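Local coordinates for protein GLB-12 (Caenorhabditis elegans, PDB 4BJA) that binds heme through two axial ligands on its iron, serves as a redox-signalling globin and, like other globins, may bind oxygen, at residues L156-T161 / I188-K193. The protein carries 1 engineered substitution. Residues are numbered along the deposited sequence; the frame is centred on the assembly and turned at random.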
loop_
_atom_site.group_PDB
_atom_site.type_symbol
_atom_site.label_atom_id
_atom_site.label_comp_id
_atom_site.label_asym_id
_atom_site.label_seq_id
_atom_site.Cartn_x
_atom_site.Cartn_y
_atom_site.Cartn_z
ATOM N N LEU A 156 -4.486 -9.104 20.099
ATOM C CA LEU A 156 -4.970 -7.770 20.492
ATOM C C LEU A 156 -6.422 -7.556 20.118
ATOM O O LEU A 156 -7.178 -6.963 20.914
ATOM C CB LEU A 156 -4.111 -6.732 19.782
ATOM C CG LEU A 156 -3.994 -5.320 20.368
ATOM C CD1 LEU A 156 -3.874 -4.174 19.376
ATOM C CD2 LEU A 156 -4.503 -4.957 21.789
ATOM N N ILE A 157 -6.839 -8.062 18.953
ATOM C CA ILE A 157 -8.195 -7.764 18.466
ATOM C C ILE A 157 -9.308 -8.251 19.422
ATOM O O ILE A 157 -10.270 -7.529 19.675
ATOM C CB ILE A 157 -8.413 -8.233 17.003
ATOM C CG1 ILE A 157 -7.514 -7.378 16.107
ATOM C CG2 ILE A 157 -9.947 -8.144 16.622
ATOM C CD1 ILE A 157 -7.596 -7.707 14.627
ATOM N N PRO A 158 -9.181 -9.457 20.001
ATOM C CA PRO A 158 -10.205 -9.825 20.989
ATOM C C PRO A 158 -10.290 -8.928 22.218
ATOM O O PRO A 158 -11.396 -8.810 22.776
ATOM C CB PRO A 158 -9.787 -11.258 21.393
ATOM C CG PRO A 158 -9.146 -11.800 20.174
ATOM C CD PRO A 158 -8.383 -10.627 19.583
ATOM N N PHE A 159 -9.185 -8.293 22.660
ATOM C CA PHE A 159 -9.285 -7.263 23.706
ATOM C C PHE A 159 -10.042 -6.035 23.168
ATOM O O PHE A 159 -10.894 -5.461 23.873
ATOM C CB PHE A 159 -7.898 -6.818 24.203
ATOM C CG PHE A 159 -7.175 -7.862 25.000
ATOM C CD1 PHE A 159 -7.597 -8.161 26.301
ATOM C CD2 PHE A 159 -6.079 -8.516 24.488
ATOM C CE1 PHE A 159 -6.934 -9.140 27.065
ATOM C CE2 PHE A 159 -5.409 -9.510 25.251
ATOM C CZ PHE A 159 -5.848 -9.806 26.530
ATOM N N LEU A 160 -9.747 -5.662 21.921
ATOM C CA LEU A 160 -10.326 -4.441 21.330
ATOM C C LEU A 160 -11.825 -4.592 21.116
ATOM O O LEU A 160 -12.556 -3.588 21.128
ATOM C CB LEU A 160 -9.667 -4.128 19.985
ATOM C CG LEU A 160 -8.241 -3.612 20.124
ATOM C CD1 LEU A 160 -7.504 -3.766 18.745
ATOM C CD2 LEU A 160 -8.245 -2.166 20.581
ATOM N N THR A 161 -12.291 -5.819 20.894
ATOM C CA THR A 161 -13.704 -6.051 20.666
ATOM C C THR A 161 -14.450 -6.270 21.988
ATOM O O THR A 161 -15.703 -6.283 22.034
ATOM C CB THR A 161 -13.956 -7.286 19.797
ATOM O OG1 THR A 161 -13.397 -8.443 20.438
ATOM C CG2 THR A 161 -13.373 -7.113 18.371
ATOM N N ILE A 188 -15.001 -3.872 14.116
ATOM C CA ILE A 188 -13.763 -3.580 14.806
ATOM C C ILE A 188 -12.675 -4.530 14.289
ATOM O O ILE A 188 -11.536 -4.126 14.030
ATOM C CB ILE A 188 -13.932 -3.745 16.337
ATOM C CG1 ILE A 188 -14.900 -2.687 16.878
ATOM C CG2 ILE A 188 -12.627 -3.580 17.064
ATOM C CD1 ILE A 188 -15.303 -2.976 18.334
ATOM N N THR A 189 -13.041 -5.802 14.152
ATOM C CA THR A 189 -12.093 -6.792 13.638
ATOM C C THR A 189 -11.584 -6.431 12.224
ATOM O O THR A 189 -10.375 -6.450 11.980
ATOM C CB THR A 189 -12.762 -8.204 13.645
ATOM O OG1 THR A 189 -13.136 -8.573 14.983
ATOM C CG2 THR A 189 -11.854 -9.274 13.078
ATOM N N ASP A 190 -12.511 -6.079 11.311
ATOM C CA ASP A 190 -12.133 -5.791 9.941
ATOM C C ASP A 190 -11.251 -4.523 9.880
ATOM O O ASP A 190 -10.247 -4.507 9.171
ATOM C CB ASP A 190 -13.383 -5.670 9.037
ATOM C CG ASP A 190 -14.243 -6.961 8.993
ATOM O OD1 ASP A 190 -13.883 -8.018 9.548
ATOM O OD2 ASP A 190 -15.347 -6.898 8.401
ATOM N N VAL A 191 -11.600 -3.490 10.646
ATOM C CA VAL A 191 -10.827 -2.258 10.627
ATOM C C VAL A 191 -9.414 -2.476 11.167
ATOM O O VAL A 191 -8.431 -1.993 10.571
ATOM C CB VAL A 191 -11.541 -1.104 11.382
ATOM C CG1 VAL A 191 -10.628 0.064 11.498
ATOM C CG2 VAL A 191 -12.817 -0.695 10.630
ATOM N N TRP A 192 -9.304 -3.202 12.288
ATOM C CA TRP A 192 -7.997 -3.432 12.866
ATOM C C TRP A 192 -7.170 -4.313 11.947
ATOM O O TRP A 192 -5.954 -4.140 11.829
ATOM C CB TRP A 192 -8.122 -4.013 14.316
ATOM C CG TRP A 192 -8.197 -2.904 15.294
ATOM C CD1 TRP A 192 -9.330 -2.307 15.777
ATOM C CD2 TRP A 192 -7.096 -2.195 15.862
ATOM N NE1 TRP A 192 -9.000 -1.280 16.631
ATOM C CE2 TRP A 192 -7.630 -1.197 16.710
ATOM C CE3 TRP A 192 -5.706 -2.330 15.766
ATOM C CZ2 TRP A 192 -6.808 -0.325 17.446
ATOM C CZ3 TRP A 192 -4.897 -1.473 16.503
ATOM C CH2 TRP A 192 -5.452 -0.469 17.319
ATOM N N LYS A 193 -7.802 -5.278 11.284
ATOM C CA LYS A 193 -7.036 -6.068 10.297
ATOM C C LYS A 193 -6.522 -5.201 9.144
ATOM O O LYS A 193 -5.380 -5.352 8.747
ATOM C CB LYS A 193 -7.804 -7.283 9.787
ATOM C CG LYS A 193 -7.918 -8.365 10.878
ATOM C CD LYS A 193 -8.672 -9.588 10.351
ATOM C CE LYS A 193 -8.805 -10.666 11.423
ATOM N NZ LYS A 193 -9.756 -11.790 10.973
#
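Ile188 meets Thr161 and Leu160 through both of its branches. Ile188 CG2 lies 3.8 Å from Thr161 CG2, while Ile188 CD1 comes to 4.0 Å from the backbone O of Leu160, so the isoleucine packs against main chain as well as side chains. Thr189 follows at the flank, with its OG1 3.6 Å from Ile157 CG2 and at a similar distance from Thr161 CG2. These approaches are van der Waals contacts, since both partners are methyls that neither donate nor accept; OG1 of Thr189 has its hydrogen-bond partner in the carbonyl of Thr185, one turn back. Thr161 turns its CG2 to this contact, and its OG1 bonds OE1 of Glu163. The local axes pass 9.9 Å apart at 138°, nearer antiparallel than perpendicular. In globin terms this is consistent with the G/H helix pair, helix 144-160 against helix 185-214, near the chain connection between them. Trp192 gives the flat surface of the contact. Leu160 CD1 sits 3.3 Å from the centroid of the five-membered ring of Trp192 and only 14° off the normal, a CH-pi contact over the face. The indole is further fixed by its NE1 bond to Thr43 of helix 34-46 and by Phe195, packed edge-to-face with it. Leu156 CD1 reaches the six-membered part at CZ3 more loosely, and Ile157 CD1 lies 3.7 Å from Trp192 CB. With Ile157 CG1 anti to its own carbonyl carbon (chi1 -67°) and the chain extended beyond it, Ile157 CD1 runs past the root of the indole and meets Lys193 CG at 3.8 Å on the exposed margin.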